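Long-range contacts in Abbfa_003403 (Acinetobacter baumannii, PDB 4ZXH), which probably builds a peptide natural product as a four-domain nonribosomal peptide synthetase, with condensation, adenylation, peptidyl carrier and thioesterase domains in one chain: residues Phe876-Leu887 against Leu928-Pro938; Asp907-Thr915 against Ala959-Gln967. All blocks are in the same frame, centred on the assembly; numbering follows the deposited sequence.

How the contacts relate
Contacts 1 and 2 alternate along the chain, and their centres lie 14 Å apart. Strand 907-916 connects them, because its side chains alternate between the two. L910 and A912 face contact 1: L910 CD2 lies 3.7 Å from L880 CD2. A912 CB is 3.9 Å from L887 CD1. K909, V911 and Y913 point the other way, to the 959-967 linker of contact 2. The strand is the middle one of the subdomain's three-stranded sheet (893-903, 907-916, 940-943): the elements of contact 1 cover one face and the linker the other. Contact 1 adjoins the condensation domain, while the linker of contact 2 runs on toward the carrier domain, which bears the 4'-phosphopantetheine.

Contact 1: residues Phe876-Leu887 against Leu928-Pro938; sequences FRIELGEIENVL and LQIHLPAYMVP
I883 and M936 bring the two backbones together at one point, their CA atoms 6.8 Å apart, and V886 and L928 do so again at 7.1 Å between CA atoms. Helix 880-888, from I883 to V886, lies over the chain that follows helix 921-931 and passes through the 3-10 turn 934-936, where M936 N bonds to P933 O. I883 has its two branches divided between partners: CG2 packs 3.8 Å from L932 CD1 and also touches the P938 ring, whereas CG1 meets M936 CE at 3.9 Å. The bend of the methionine chain at its last torsion (chi3 71°) carries CE back toward the helix, where it also touches E882 CB. One turn further on, V886 sets its two methyls against L928, H931 and L932. Its CG1, anti to the backbone N (chi1 171°), reaches L928 CD2 and H931 CB, while CG2 lies 3.7 Å from L932 CD2. L887 CD2 closes this end at 3.6 Å from L928 CD1. In sequence, the two segments match the end of the eighth adenylation-domain core motif (RIELGEIE, 877-884) and the ninth (LPxYMVP, 932-938), so the contact packs these motifs together inside the C-terminal subdomain. At the other end the F876 and Y935 rings meet obliquely, centroids 5.4 Å apart and planes at 80°. I878 CD1 lies near the plane of the tyrosine ring at its edge, 3.6 Å from Y935 CD2. Y935 OH bonds to R221 and Y935 N to D347, both residues of the condensation domain, which places this end at a domain boundary.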
loop_
_atom_site.group_PDB
_atom_site.type_symbol
_atom_site.label_atom_id
_atom_site.label_comp_id
_atom_site.label_asym_id
_atom_site.label_seq_id
_atom_site.Cartn_x
_atom_site.Cartn_y
_atom_site.Cartn_z
ATOM N N PHE A 876 8.527 -2.431 10.801
ATOM C CA PHE A 876 8.790 -1.512 9.690
ATOM C C PHE A 876 8.091 -0.190 9.950
ATOM O O PHE A 876 7.290 -0.089 10.866
ATOM C CB PHE A 876 8.322 -2.091 8.352
ATOM C CG PHE A 876 6.880 -2.514 8.345
ATOM C CD1 PHE A 876 5.885 -1.633 7.958
ATOM C CD2 PHE A 876 6.521 -3.806 8.722
ATOM C CE1 PHE A 876 4.568 -2.036 7.955
ATOM C CE2 PHE A 876 5.202 -4.215 8.718
ATOM C CZ PHE A 876 4.228 -3.335 8.341
ATOM N N ARG A 877 8.385 0.827 9.152
ATOM C CA ARG A 877 7.807 2.135 9.419
ATOM C C ARG A 877 6.838 2.551 8.309
ATOM O O ARG A 877 6.930 2.072 7.187
ATOM C CB ARG A 877 8.911 3.174 9.612
ATOM C CG ARG A 877 9.809 3.386 8.410
ATOM C CD ARG A 877 10.847 4.466 8.705
ATOM N NE ARG A 877 10.204 5.754 8.978
ATOM C CZ ARG A 877 9.833 6.629 8.046
ATOM N NH1 ARG A 877 10.048 6.366 6.758
ATOM N NH2 ARG A 877 9.247 7.767 8.406
ATOM N N ILE A 878 5.895 3.427 8.653
ATOM C CA ILE A 878 4.822 3.843 7.754
ATOM C C ILE A 878 4.890 5.351 7.532
ATOM O O ILE A 878 5.213 6.098 8.452
ATOM C CB ILE A 878 3.411 3.491 8.326
ATOM C CG1 ILE A 878 3.292 2.007 8.669
ATOM C CG2 ILE A 878 2.310 3.856 7.342
ATOM C CD1 ILE A 878 3.033 1.145 7.484
ATOM N N GLU A 879 4.592 5.793 6.316
ATOM C CA GLU A 879 4.382 7.209 6.046
ATOM C C GLU A 879 2.895 7.551 6.161
ATOM O O GLU A 879 2.172 7.513 5.157
ATOM C CB GLU A 879 4.897 7.572 4.653
ATOM C CG GLU A 879 6.356 7.922 4.621
ATOM C CD GLU A 879 6.684 9.115 5.499
ATOM O OE1 GLU A 879 5.982 10.146 5.399
ATOM O OE2 GLU A 879 7.645 9.018 6.291
ATOM N N LEU A 880 2.445 7.897 7.368
ATOM C CA LEU A 880 1.010 8.070 7.642
ATOM C C LEU A 880 0.317 9.003 6.644
ATOM O O LEU A 880 -0.798 8.736 6.201
ATOM C CB LEU A 880 0.803 8.583 9.070
ATOM C CG LEU A 880 1.246 7.586 10.144
ATOM C CD1 LEU A 880 1.251 8.208 11.529
ATOM C CD2 LEU A 880 0.367 6.336 10.102
ATOM N N GLY A 881 0.997 10.074 6.262
ATOM C CA GLY A 881 0.422 11.046 5.350
ATOM C C GLY A 881 0.071 10.516 3.970
ATOM O O GLY A 881 -0.809 11.064 3.306
ATOM N N GLU A 882 0.741 9.456 3.519
ATOM C CA GLU A 882 0.383 8.894 2.225
ATOM C C GLU A 882 -0.986 8.250 2.329
ATOM O O GLU A 882 -1.820 8.378 1.418
ATOM C CB GLU A 882 1.417 7.893 1.754
ATOM C CG GLU A 882 2.782 8.513 1.550
ATOM C CD GLU A 882 3.817 7.499 1.129
ATOM O OE1 GLU A 882 3.444 6.321 0.947
ATOM O OE2 GLU A 882 4.999 7.879 0.982
ATOM N N ILE A 883 -1.239 7.580 3.451
ATOM C CA ILE A 883 -2.580 7.060 3.695
ATOM C C ILE A 883 -3.596 8.204 3.759
ATOM O O ILE A 883 -4.690 8.104 3.196
ATOM C CB ILE A 883 -2.643 6.245 4.991
ATOM C CG1 ILE A 883 -1.447 5.291 5.077
ATOM C CG2 ILE A 883 -3.971 5.486 5.101
ATOM C CD1 ILE A 883 -1.421 4.463 6.357
ATOM N N GLU A 884 -3.233 9.300 4.425
ATOM C CA GLU A 884 -4.149 10.445 4.563
ATOM C C GLU A 884 -4.501 11.059 3.211
ATOM O O GLU A 884 -5.657 11.415 2.972
ATOM C CB GLU A 884 -3.554 11.500 5.496
ATOM C CG GLU A 884 -3.461 11.014 6.940
ATOM C CD GLU A 884 -2.622 11.896 7.852
ATOM O OE1 GLU A 884 -2.015 12.888 7.376
ATOM O OE2 GLU A 884 -2.566 11.574 9.061
ATOM N N ASN A 885 -3.513 11.143 2.317
ATOM C CA ASN A 885 -3.740 11.660 0.972
ATOM C C ASN A 885 -4.695 10.798 0.153
ATOM O O ASN A 885 -5.559 11.336 -0.559
ATOM C CB ASN A 885 -2.413 11.822 0.229
ATOM C CG ASN A 885 -1.660 13.089 0.645
ATOM O OD1 ASN A 885 -2.269 14.106 1.004
ATOM N ND2 ASN A 885 -0.333 13.028 0.610
ATOM N N VAL A 886 -4.565 9.472 0.254
ATOM C CA VAL A 886 -5.451 8.600 -0.512
ATOM C C VAL A 886 -6.897 8.739 0.001
ATOM O O VAL A 886 -7.839 8.822 -0.791
ATOM C CB VAL A 886 -5.009 7.112 -0.468
ATOM C CG1 VAL A 886 -6.069 6.242 -1.080
ATOM C CG2 VAL A 886 -3.711 6.909 -1.222
ATOM N N LEU A 887 -7.068 8.786 1.319
ATOM C CA LEU A 887 -8.390 8.983 1.897
ATOM C C LEU A 887 -9.027 10.307 1.449
ATOM O O LEU A 887 -10.190 10.344 1.077
ATOM C CB LEU A 887 -8.302 8.930 3.416
ATOM C CG LEU A 887 -8.219 7.541 4.041
ATOM C CD1 LEU A 887 -7.771 7.631 5.499
ATOM C CD2 LEU A 887 -9.549 6.849 3.953
ATOM N N LEU A 928 -9.401 1.967 -0.233
ATOM C CA LEU A 928 -7.992 2.004 0.121
ATOM C C LEU A 928 -7.288 0.696 -0.265
ATOM O O LEU A 928 -6.124 0.706 -0.666
ATOM C CB LEU A 928 -7.802 2.278 1.614
ATOM C CG LEU A 928 -8.389 3.558 2.212
ATOM C CD1 LEU A 928 -7.792 3.758 3.579
ATOM C CD2 LEU A 928 -8.137 4.766 1.354
ATOM N N GLN A 929 -7.988 -0.425 -0.162
ATOM C CA GLN A 929 -7.389 -1.698 -0.526
ATOM C C GLN A 929 -6.900 -1.737 -1.978
ATOM O O GLN A 929 -5.918 -2.411 -2.281
ATOM C CB GLN A 929 -8.377 -2.825 -0.280
ATOM C CG GLN A 929 -8.119 -3.614 0.996
ATOM C CD GLN A 929 -9.327 -4.431 1.409
ATOM O OE1 GLN A 929 -10.457 -4.109 1.040
ATOM N NE2 GLN A 929 -9.097 -5.499 2.165
ATOM N N ILE A 930 -7.550 -0.992 -2.863
ATOM C CA ILE A 930 -7.161 -1.018 -4.259
ATOM C C ILE A 930 -6.140 0.107 -4.526
ATOM O O ILE A 930 -5.446 0.094 -5.561
ATOM C CB ILE A 930 -8.411 -0.901 -5.220
ATOM C CG1 ILE A 930 -8.915 0.527 -5.379
ATOM C CG2 ILE A 930 -9.569 -1.791 -4.731
ATOM C CD1 ILE A 930 -8.584 1.088 -6.734
ATOM N N HIS A 931 -5.999 1.044 -3.585
ATOM C CA HIS A 931 -5.107 2.208 -3.795
ATOM C C HIS A 931 -3.836 2.247 -2.932
ATOM O O HIS A 931 -2.914 3.027 -3.186
ATOM C CB HIS A 931 -5.884 3.505 -3.581
ATOM C CG HIS A 931 -6.873 3.793 -4.665
ATOM N ND1 HIS A 931 -6.499 4.016 -5.975
ATOM C CD2 HIS A 931 -8.224 3.876 -4.640
ATOM C CE1 HIS A 931 -7.577 4.234 -6.706
ATOM N NE2 HIS A 931 -8.638 4.155 -5.920
ATOM N N LEU A 932 -3.791 1.397 -1.917
ATOM C CA LEU A 932 -2.662 1.345 -1.017
ATOM C C LEU A 932 -1.982 -0.017 -1.019
ATOM O O LEU A 932 -2.619 -1.030 -1.326
ATOM C CB LEU A 932 -3.130 1.695 0.383
ATOM C CG LEU A 932 -3.427 3.179 0.554
ATOM C CD1 LEU A 932 -3.947 3.443 1.942
ATOM C CD2 LEU A 932 -2.152 3.971 0.318
ATOM N N PRO A 933 -0.682 -0.047 -0.689
ATOM C CA PRO A 933 -0.067 -1.341 -0.372
ATOM C C PRO A 933 -0.814 -1.934 0.795
ATOM O O PRO A 933 -1.325 -1.172 1.619
ATOM C CB PRO A 933 1.370 -0.988 0.014
ATOM C CG PRO A 933 1.613 0.314 -0.627
ATOM C CD PRO A 933 0.296 1.048 -0.689
ATOM N N ALA A 934 -0.873 -3.255 0.872
ATOM C CA ALA A 934 -1.656 -3.925 1.893
ATOM C C ALA A 934 -1.235 -3.517 3.299
ATOM O O ALA A 934 -2.078 -3.380 4.184
ATOM C CB ALA A 934 -1.551 -5.411 1.731
ATOM N N TYR A 935 0.058 -3.311 3.514
ATOM C CA TYR A 935 0.514 -2.996 4.859
ATOM C C TYR A 935 0.129 -1.582 5.278
ATOM O O TYR A 935 0.234 -1.241 6.447
ATOM C CB TYR A 935 2.033 -3.201 4.996
ATOM C CG TYR A 935 2.921 -2.299 4.166
ATOM C CD1 TYR A 935 3.363 -2.690 2.899
ATOM C CD2 TYR A 935 3.359 -1.072 4.664
ATOM C CE1 TYR A 935 4.199 -1.872 2.141
ATOM C CE2 TYR A 935 4.193 -0.250 3.911
ATOM C CZ TYR A 935 4.610 -0.656 2.651
ATOM O OH TYR A 935 5.428 0.168 1.908
ATOM N N MET A 936 -0.346 -0.768 4.340
ATOM C CA MET A 936 -0.769 0.586 4.683
ATOM C C MET A 936 -2.301 0.751 4.798
ATOM O O MET A 936 -2.809 1.871 4.916
ATOM C CB MET A 936 -0.187 1.567 3.662
ATOM C CG MET A 936 1.326 1.642 3.778
ATOM S SD MET A 936 2.190 2.609 2.536
ATOM C CE MET A 936 1.707 4.267 3.015
ATOM N N VAL A 937 -3.032 -0.360 4.774
ATOM C CA VAL A 937 -4.486 -0.310 4.893
ATOM C C VAL A 937 -4.931 -0.416 6.342
ATOM O O VAL A 937 -4.675 -1.436 6.985
ATOM C CB VAL A 937 -5.161 -1.434 4.117
ATOM C CG1 VAL A 937 -6.675 -1.406 4.381
ATOM C CG2 VAL A 937 -4.844 -1.317 2.645
ATOM N N PRO A 938 -5.600 0.634 6.859
ATOM C CA PRO A 938 -5.990 0.722 8.274
ATOM C C PRO A 938 -6.852 -0.438 8.729
ATOM O O PRO A 938 -7.634 -0.973 7.944
ATOM C CB PRO A 938 -6.771 2.037 8.341
ATOM C CG PRO A 938 -6.169 2.860 7.275
ATOM C CD PRO A 938 -5.890 1.887 6.147
#

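Contact 2: residues Asp907-Thr915 against Ala959-Gln967; sequences DQKLVAYVT and AFPEPIFEQ
Y913 meets F960 edge-to-face: the phenylalanine edge points at the tyrosine face, with planes at 71° and centroids 4.8 Å apart. F960 CB adds a CH-pi contact over that same face. The tyrosine hydroxyl donates a 2.7 Å hydrogen bond from Y913 OH to P961 O; the angle at the carbonyl is 158°, with the donor tilted 21° from its plane. This bond ties the strand to the linker backbone and fixes where the phenol ends. Next along the strand, V911 CG2 packs 3.5 Å from P963 CG and also touches F965 CZ. The F965 ring lies between two aliphatic groups: K909 CD sits over the centre of one face, 3.8 Å from the ring centroid, and P963 CB, farther off and toward the rim, lies over the opposite one. The lysine chain stays extended as far as CE, which lays its methylenes along the ring. Farther out, F947 meets the ring of F960, and L944 and I942 touch Y913. The sequence F960-P961-E962-P963 resembles the LPxP motif of adenylation-carrier linkers, which likewise docks on the C-terminal adenylation subdomain.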
loop_
_atom_site.group_PDB
_atom_site.type_symbol
_atom_site.label_atom_id
_atom_site.label_comp_id
_atom_site.label_asym_id
_atom_site.label_seq_id
_atom_site.Cartn_x
_atom_site.Cartn_y
_atom_site.Cartn_z
ATOM N N ASP A 907 1.446 -5.283 20.164
ATOM C CA ASP A 907 1.039 -5.240 18.764
ATOM C C ASP A 907 0.473 -3.868 18.361
ATOM O O ASP A 907 -0.221 -3.212 19.143
ATOM C CB ASP A 907 0.034 -6.362 18.473
ATOM C CG ASP A 907 -0.401 -6.397 17.009
ATOM O OD1 ASP A 907 0.455 -6.608 16.111
ATOM O OD2 ASP A 907 -1.614 -6.246 16.763
ATOM N N GLN A 908 0.799 -3.445 17.137
ATOM C CA GLN A 908 0.451 -2.113 16.646
ATOM C C GLN A 908 -0.477 -2.200 15.435
ATOM O O GLN A 908 -0.349 -3.100 14.600
ATOM C CB GLN A 908 1.709 -1.317 16.279
ATOM C CG GLN A 908 2.783 -1.297 17.354
ATOM C CD GLN A 908 3.600 -2.592 17.406
ATOM O OE1 GLN A 908 3.657 -3.354 16.428
ATOM N NE2 GLN A 908 4.210 -2.861 18.562
ATOM N N LYS A 909 -1.420 -1.266 15.353
ATOM C CA LYS A 909 -2.373 -1.225 14.255
ATOM C C LYS A 909 -2.675 0.215 13.854
ATOM O O LYS A 909 -2.571 1.138 14.666
ATOM C CB LYS A 909 -3.672 -1.933 14.633
ATOM C CG LYS A 909 -3.631 -3.453 14.682
ATOM C CD LYS A 909 -5.003 -3.958 15.170
ATOM C CE LYS A 909 -5.149 -5.480 15.197
ATOM N NZ LYS A 909 -5.150 -6.094 13.836
ATOM N N LEU A 910 -3.050 0.386 12.591
ATOM C CA LEU A 910 -3.426 1.674 12.015
ATOM C C LEU A 910 -4.896 1.989 12.202
ATOM O O LEU A 910 -5.736 1.111 12.009
ATOM C CB LEU A 910 -3.109 1.678 10.526
ATOM C CG LEU A 910 -1.629 1.684 10.215
ATOM C CD1 LEU A 910 -1.436 1.469 8.724
ATOM C CD2 LEU A 910 -1.092 3.005 10.636
ATOM N N VAL A 911 -5.194 3.247 12.548
ATOM C CA VAL A 911 -6.565 3.779 12.703
ATOM C C VAL A 911 -6.791 4.960 11.785
ATOM O O VAL A 911 -5.965 5.882 11.735
ATOM C CB VAL A 911 -6.833 4.283 14.130
ATOM C CG1 VAL A 911 -8.323 4.522 14.357
ATOM C CG2 VAL A 911 -6.292 3.314 15.126
ATOM N N ALA A 912 -7.911 4.977 11.085
ATOM C CA ALA A 912 -8.217 6.127 10.245
ATOM C C ALA A 912 -9.430 6.872 10.761
ATOM O O ALA A 912 -10.523 6.302 10.846
ATOM C CB ALA A 912 -8.444 5.692 8.804
ATOM N N TYR A 913 -9.239 8.140 11.112
ATOM C CA TYR A 913 -10.362 9.023 11.463
ATOM C C TYR A 913 -10.759 9.864 10.237
ATOM O O TYR A 913 -9.879 10.393 9.529
ATOM C CB TYR A 913 -9.996 9.935 12.642
ATOM C CG TYR A 913 -9.474 9.210 13.863
ATOM C CD1 TYR A 913 -10.325 8.876 14.922
ATOM C CD2 TYR A 913 -8.144 8.866 13.961
ATOM C CE1 TYR A 913 -9.857 8.201 16.047
ATOM C CE2 TYR A 913 -7.657 8.194 15.075
ATOM C CZ TYR A 913 -8.516 7.865 16.116
ATOM O OH TYR A 913 -8.022 7.194 17.216
ATOM N N VAL A 914 -12.061 9.971 9.954
ATOM C CA VAL A 914 -12.498 10.740 8.785
ATOM C C VAL A 914 -13.697 11.645 9.078
ATOM O O VAL A 914 -14.520 11.327 9.941
ATOM C CB VAL A 914 -12.846 9.812 7.606
ATOM C CG1 VAL A 914 -11.588 9.094 7.099
ATOM C CG2 VAL A 914 -13.895 8.809 8.022
ATOM N N THR A 915 -13.772 12.781 8.377
ATOM C CA THR A 915 -14.959 13.665 8.415
ATOM C C THR A 915 -15.469 13.884 7.016
ATOM O O THR A 915 -14.694 13.849 6.068
ATOM C CB THR A 915 -14.688 15.075 8.997
ATOM O OG1 THR A 915 -13.555 15.652 8.331
ATOM C CG2 THR A 915 -14.408 15.030 10.447
ATOM N N ALA A 959 -5.826 13.834 21.347
ATOM C CA ALA A 959 -7.209 13.945 21.809
ATOM C C ALA A 959 -8.246 13.189 20.961
ATOM O O ALA A 959 -9.446 13.232 21.276
ATOM C CB ALA A 959 -7.592 15.383 21.885
ATOM N N PHE A 960 -7.808 12.532 19.885
ATOM C CA PHE A 960 -8.706 11.639 19.152
ATOM C C PHE A 960 -9.121 10.456 20.034
ATOM O O PHE A 960 -8.327 9.955 20.827
ATOM C CB PHE A 960 -8.048 11.141 17.866
ATOM C CG PHE A 960 -7.971 12.186 16.782
ATOM C CD1 PHE A 960 -7.325 13.390 17.000
ATOM C CD2 PHE A 960 -8.542 11.962 15.544
ATOM C CE1 PHE A 960 -7.264 14.345 16.008
ATOM C CE2 PHE A 960 -8.477 12.918 14.548
ATOM C CZ PHE A 960 -7.841 14.105 14.778
ATOM N N PRO A 961 -10.375 10.015 19.914
ATOM C CA PRO A 961 -10.808 8.946 20.827
ATOM C C PRO A 961 -10.065 7.658 20.512
ATOM O O PRO A 961 -9.716 7.448 19.364
ATOM C CB PRO A 961 -12.310 8.799 20.552
ATOM C CG PRO A 961 -12.666 9.892 19.614
ATOM C CD PRO A 961 -11.411 10.366 18.933
ATOM N N GLU A 962 -9.794 6.832 21.516
ATOM C CA GLU A 962 -9.090 5.580 21.273
ATOM C C GLU A 962 -10.010 4.664 20.486
ATOM O O GLU A 962 -11.228 4.684 20.677
ATOM C CB GLU A 962 -8.639 4.924 22.581
ATOM C CG GLU A 962 -7.786 5.826 23.471
ATOM C CD GLU A 962 -6.488 6.317 22.802
ATOM O OE1 GLU A 962 -5.792 5.503 22.143
ATOM O OE2 GLU A 962 -6.157 7.520 22.957
ATOM N N PRO A 963 -9.434 3.908 19.546
ATOM C CA PRO A 963 -10.192 2.940 18.752
ATOM C C PRO A 963 -10.442 1.658 19.533
ATOM O O PRO A 963 -9.624 1.290 20.374
ATOM C CB PRO A 963 -9.268 2.668 17.562
ATOM C CG PRO A 963 -7.919 2.827 18.139
ATOM C CD PRO A 963 -8.025 3.971 19.123
ATOM N N ILE A 964 -11.560 1.004 19.250
ATOM C CA ILE A 964 -11.794 -0.360 19.681
ATOM C C ILE A 964 -11.708 -1.306 18.477
ATOM O O ILE A 964 -12.638 -1.406 17.681
ATOM C CB ILE A 964 -13.148 -0.475 20.351
ATOM C CG1 ILE A 964 -13.215 0.484 21.535
ATOM C CG2 ILE A 964 -13.407 -1.878 20.777
ATOM C CD1 ILE A 964 -14.595 0.556 22.168
ATOM N N PHE A 965 -10.581 -1.984 18.328
ATOM C CA PHE A 965 -10.368 -2.862 17.169
ATOM C C PHE A 965 -11.190 -4.154 17.165
ATOM O O PHE A 965 -11.271 -4.840 18.184
ATOM C CB PHE A 965 -8.895 -3.255 17.064
ATOM C CG PHE A 965 -7.980 -2.116 16.754
ATOM C CD1 PHE A 965 -7.912 -1.592 15.470
ATOM C CD2 PHE A 965 -7.176 -1.569 17.740
ATOM C CE1 PHE A 965 -7.049 -0.532 15.179
ATOM C CE2 PHE A 965 -6.318 -0.514 17.452
ATOM C CZ PHE A 965 -6.250 -0.002 16.171
ATOM N N GLU A 966 -11.773 -4.479 16.007
ATOM C CA GLU A 966 -12.283 -5.824 15.731
ATOM C C GLU A 966 -11.155 -6.844 15.912
ATOM O O GLU A 966 -10.076 -6.687 15.334
ATOM C CB GLU A 966 -12.845 -5.921 14.307
ATOM C CG GLU A 966 -14.228 -5.288 14.090
ATOM C CD GLU A 966 -14.755 -5.464 12.653
ATOM O OE1 GLU A 966 -14.545 -6.550 12.061
ATOM O OE2 GLU A 966 -15.391 -4.520 12.121
ATOM N N GLN A 967 -11.383 -7.882 16.711
ATOM C CA GLN A 967 -10.329 -8.866 16.971
ATOM C C GLN A 967 -10.485 -10.104 16.078
ATOM O O GLN A 967 -9.600 -10.958 16.015
ATOM C CB GLN A 967 -10.319 -9.270 18.451
#